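Local coordinates for putative OmpA family lipoprotein (Burkholderia cenocepacia, PDB 5LKW) that probably anchors the outer membrane to peptidoglycan as part of the Tol-Pal system, its periplasmic OmpA-like domain binding the diaminopimelic acid of the cell wall, at residues H49-D57 with G69-M80. Residues are numbered along the deposited sequence; the frame is centred on the assembly and turned at random.
Sequences HVLIQGNTD and GQKRAEAVRRAM. With API (2,6-diaminopimelic acid), chain C.
G54 of strand 50-55 and G69 of helix 62-82 bring the two backbones together, their CA atoms 4.2 Å apart. The axes of strand 50-55 and helix segment 69-80 approach to 6.1 Å, and their directions differ by 141°, roughly antiparallel. G54 CA gives a CH...O contact to G69 O at 3.4 Å. The strand and helix are the first two elements of a beta-alpha-beta unit that strand 90-96 completes.

I52 fills the apolar half. Its CG2, anti to the backbone N, lies 3.8 Å from A73 CB and also packs on V76. I52 CD1 touches R77 CB at 3.6 Å, the two side chains crossing at about a right angle, and meets the methyl end of M80. Helix 32-44 also packs on M80.

R72 carries the polar half. Its extended chain brings NH1 to N55 O at 3.1 Å, in the carbonyl plane and on a lone pair. The guanidinium also bonds both oxygens of one carboxylate of diaminopimelic acid, NH1 to O and NH2 to OXT at 2.6 Å. D57 N also bonds O.

N55 O and S24 O, which takes a bond from NE, probably hold the guanidinium with its edge to the carboxylate. D57 OD1 accepts the ligand amine and OD2 forms salt bridges to R59 and R114, consistent with a site matching both charges of the amino acid.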
loop_
_atom_site.group_PDB
_atom_site.type_symbol
_atom_site.label_atom_id
_atom_site.label_comp_id
_atom_site.label_asym_id
_atom_site.label_seq_id
_atom_site.Cartn_x
_atom_site.Cartn_y
_atom_site.Cartn_z
ATOM N N HIS A 49 -4.325 -12.848 5.639
ATOM C CA HIS A 49 -5.013 -11.598 5.435
ATOM C C HIS A 49 -4.039 -10.396 5.467
ATOM O O HIS A 49 -3.116 -10.351 6.277
ATOM C CB HIS A 49 -6.127 -11.458 6.461
ATOM C CG HIS A 49 -7.340 -12.275 6.131
ATOM N ND1 HIS A 49 -7.269 -13.615 5.803
ATOM C CD2 HIS A 49 -8.651 -11.939 6.057
ATOM C CE1 HIS A 49 -8.483 -14.075 5.556
ATOM N NE2 HIS A 49 -9.340 -13.080 5.713
ATOM N N VAL A 50 -4.268 -9.435 4.580
ATOM C CA VAL A 50 -3.389 -8.273 4.469
ATOM C C VAL A 50 -4.281 -7.048 4.594
ATOM O O VAL A 50 -5.349 -6.972 3.999
ATOM C CB VAL A 50 -2.572 -8.275 3.128
ATOM C CG1 VAL A 50 -3.480 -8.153 1.902
ATOM C CG2 VAL A 50 -1.520 -7.190 3.100
ATOM N N LEU A 51 -3.835 -6.101 5.405
ATOM C CA LEU A 51 -4.476 -4.819 5.482
ATOM C C LEU A 51 -3.689 -3.875 4.602
ATOM O O LEU A 51 -2.491 -3.725 4.786
ATOM C CB LEU A 51 -4.424 -4.320 6.919
ATOM C CG LEU A 51 -5.146 -3.032 7.213
ATOM C CD1 LEU A 51 -6.680 -3.206 7.182
ATOM C CD2 LEU A 51 -4.652 -2.553 8.616
ATOM N N ILE A 52 -4.360 -3.200 3.680
ATOM C CA ILE A 52 -3.654 -2.281 2.784
ATOM C C ILE A 52 -4.030 -0.872 3.227
ATOM O O ILE A 52 -5.158 -0.473 3.062
ATOM C CB ILE A 52 -4.070 -2.495 1.280
ATOM C CG1 ILE A 52 -3.680 -3.902 0.753
ATOM C CG2 ILE A 52 -3.454 -1.413 0.342
ATOM C CD1 ILE A 52 -4.638 -4.277 -0.389
ATOM N N GLN A 53 -3.068 -0.138 3.791
ATOM C CA GLN A 53 -3.240 1.209 4.365
ATOM C C GLN A 53 -2.642 2.291 3.428
ATOM O O GLN A 53 -1.419 2.313 3.184
ATOM C CB GLN A 53 -2.486 1.325 5.687
ATOM C CG GLN A 53 -2.763 0.258 6.727
ATOM C CD GLN A 53 -2.178 0.647 8.064
ATOM O OE1 GLN A 53 -0.969 0.833 8.192
ATOM N NE2 GLN A 53 -3.033 0.783 9.065
ATOM N N GLY A 54 -3.513 3.161 2.924
ATOM C CA GLY A 54 -3.156 4.350 2.152
ATOM C C GLY A 54 -2.889 5.574 3.038
ATOM O O GLY A 54 -3.631 5.844 3.981
ATOM N N ASN A 55 -1.825 6.279 2.710
ATOM C CA ASN A 55 -1.295 7.438 3.447
ATOM C C ASN A 55 -1.071 8.534 2.380
ATOM O O ASN A 55 -0.970 8.240 1.174
ATOM C CB ASN A 55 0.020 7.114 4.199
ATOM C CG ASN A 55 -0.131 5.986 5.257
ATOM O OD1 ASN A 55 -0.378 6.275 6.409
ATOM N ND2 ASN A 55 -0.015 4.716 4.842
ATOM N N THR A 56 -1.010 9.794 2.807
ATOM C CA THR A 56 -0.843 10.893 1.889
ATOM C C THR A 56 0.229 11.821 2.533
ATOM O O THR A 56 0.534 11.704 3.723
ATOM C CB THR A 56 -2.167 11.705 1.702
ATOM O OG1 THR A 56 -2.432 12.457 2.911
ATOM C CG2 THR A 56 -3.360 10.813 1.359
ATOM N N ASP A 57 0.800 12.738 1.791
ATOM C CA ASP A 57 1.521 13.813 2.524
ATOM C C ASP A 57 0.519 14.866 3.136
ATOM O O ASP A 57 -0.687 14.722 2.996
ATOM C CB ASP A 57 2.680 14.435 1.727
ATOM C CG ASP A 57 2.199 15.206 0.498
ATOM O OD1 ASP A 57 1.364 16.119 0.665
ATOM O OD2 ASP A 57 2.655 14.919 -0.639
ATOM N N GLY A 69 -5.940 8.888 0.276
ATOM C CA GLY A 69 -5.413 7.653 0.889
ATOM C C GLY A 69 -6.257 6.425 0.533
ATOM O O GLY A 69 -5.715 5.387 0.244
ATOM N N GLN A 70 -7.594 6.547 0.576
ATOM C CA GLN A 70 -8.489 5.430 0.230
ATOM C C GLN A 70 -8.240 4.941 -1.180
ATOM O O GLN A 70 -8.094 3.725 -1.430
ATOM C CB GLN A 70 -9.996 5.770 0.504
ATOM C CG GLN A 70 -10.924 4.565 0.387
ATOM C CD GLN A 70 -10.594 3.395 1.335
ATOM O OE1 GLN A 70 -10.264 3.588 2.491
ATOM N NE2 GLN A 70 -10.769 2.165 0.845
ATOM N N LYS A 71 -8.134 5.874 -2.105
ATOM C CA LYS A 71 -7.951 5.539 -3.506
ATOM C C LYS A 71 -6.606 4.839 -3.751
ATOM O O LYS A 71 -6.508 3.863 -4.518
ATOM C CB LYS A 71 -8.116 6.801 -4.354
ATOM C CG LYS A 71 -9.604 7.088 -4.774
ATOM C CD LYS A 71 -9.703 8.423 -5.499
ATOM C CE LYS A 71 -10.942 8.494 -6.469
ATOM N NZ LYS A 71 -12.132 7.934 -5.743
ATOM N N ARG A 72 -5.569 5.305 -3.065
ATOM C CA ARG A 72 -4.253 4.587 -3.015
ATOM C C ARG A 72 -4.385 3.129 -2.488
ATOM O O ARG A 72 -3.851 2.182 -3.067
ATOM C CB ARG A 72 -3.274 5.406 -2.159
ATOM C CG ARG A 72 -2.913 6.755 -2.806
ATOM C CD ARG A 72 -1.863 7.576 -2.067
ATOM N NE ARG A 72 -1.371 8.654 -2.943
ATOM C CZ ARG A 72 -0.917 9.847 -2.535
ATOM N NH1 ARG A 72 -0.827 10.185 -1.241
ATOM N NH2 ARG A 72 -0.524 10.714 -3.436
ATOM N N ALA A 73 -5.122 2.920 -1.411
ATOM C CA ALA A 73 -5.192 1.546 -0.885
ATOM C C ALA A 73 -5.951 0.630 -1.896
ATOM O O ALA A 73 -5.597 -0.575 -2.081
ATOM C CB ALA A 73 -5.800 1.530 0.529
ATOM N N GLU A 74 -6.905 1.230 -2.596
ATOM C CA GLU A 74 -7.825 0.547 -3.516
ATOM C C GLU A 74 -7.125 0.221 -4.810
ATOM O O GLU A 74 -7.256 -0.910 -5.316
ATOM C CB GLU A 74 -9.112 1.354 -3.752
ATOM C CG GLU A 74 -10.052 1.322 -2.525
ATOM C CD GLU A 74 -11.348 2.143 -2.676
ATOM O OE1 GLU A 74 -11.445 3.016 -3.591
ATOM O OE2 GLU A 74 -12.247 1.921 -1.823
ATOM N N ALA A 75 -6.339 1.193 -5.313
ATOM C CA ALA A 75 -5.396 0.960 -6.398
ATOM C C ALA A 75 -4.473 -0.280 -6.186
ATOM O O ALA A 75 -4.261 -1.065 -7.105
ATOM C CB ALA A 75 -4.596 2.252 -6.701
ATOM N N VAL A 76 -3.939 -0.475 -4.977
ATOM C CA VAL A 76 -3.082 -1.627 -4.663
ATOM C C VAL A 76 -3.921 -2.945 -4.578
ATOM O O VAL A 76 -3.542 -3.974 -5.139
ATOM C CB VAL A 76 -2.309 -1.396 -3.341
ATOM C CG1 VAL A 76 -1.555 -2.659 -2.914
ATOM C CG2 VAL A 76 -1.352 -0.131 -3.430
ATOM N N ARG A 77 -5.009 -2.891 -3.849
ATOM C CA ARG A 77 -5.986 -4.018 -3.744
ATOM C C ARG A 77 -6.424 -4.455 -5.136
ATOM O O ARG A 77 -6.321 -5.625 -5.487
ATOM C CB ARG A 77 -7.194 -3.624 -2.857
ATOM C CG ARG A 77 -8.255 -4.781 -2.656
ATOM C CD ARG A 77 -9.598 -4.270 -2.166
ATOM N NE ARG A 77 -10.162 -3.446 -3.233
ATOM C CZ ARG A 77 -11.096 -2.509 -3.097
ATOM N NH1 ARG A 77 -11.643 -2.233 -1.914
ATOM N NH2 ARG A 77 -11.470 -1.830 -4.180
ATOM N N ARG A 78 -6.820 -3.487 -5.960
ATOM C CA ARG A 78 -7.242 -3.744 -7.323
ATOM C C ARG A 78 -6.165 -4.443 -8.156
ATOM O O ARG A 78 -6.442 -5.427 -8.876
ATOM C CB ARG A 78 -7.665 -2.422 -7.975
ATOM C CG ARG A 78 -7.608 -2.422 -9.490
ATOM C CD ARG A 78 -8.442 -1.280 -10.083
ATOM N NE ARG A 78 -7.682 -0.039 -10.085
ATOM C CZ ARG A 78 -7.878 0.990 -9.255
ATOM N NH1 ARG A 78 -8.831 0.963 -8.323
ATOM N NH2 ARG A 78 -7.096 2.062 -9.365
ATOM N N ALA A 79 -4.931 -3.943 -8.081
ATOM C CA ALA A 79 -3.799 -4.592 -8.763
ATOM C C ALA A 79 -3.591 -6.007 -8.289
ATOM O O ALA A 79 -3.174 -6.859 -9.066
ATOM C CB ALA A 79 -2.489 -3.799 -8.551
ATOM N N MET A 80 -3.820 -6.273 -7.001
ATOM C CA MET A 80 -3.715 -7.671 -6.553
ATOM C C MET A 80 -4.974 -8.485 -6.880
ATOM O O MET A 80 -4.862 -9.628 -7.261
ATOM C CB MET A 80 -3.277 -7.792 -5.077
ATOM C CG MET A 80 -1.836 -7.270 -4.844
ATOM S SD MET A 80 -1.081 -7.838 -3.299
ATOM C CE MET A 80 -2.104 -7.088 -2.052
HETATM C C API C . -0.689 13.751 -1.776
HETATM C CA API C . -1.339 15.099 -1.571
HETATM C C3 API C . -0.677 16.319 -2.211
HETATM C C4 API C . -1.523 17.565 -1.875
HETATM C C5 API C . -1.895 18.444 -3.083
HETATM C C6 API C . -2.886 19.579 -2.759
HETATM O O API C . -0.536 13.094 -0.755
HETATM O OXT API C . -0.322 13.271 -2.873
HETATM N N API C . -1.333 15.318 -0.126
#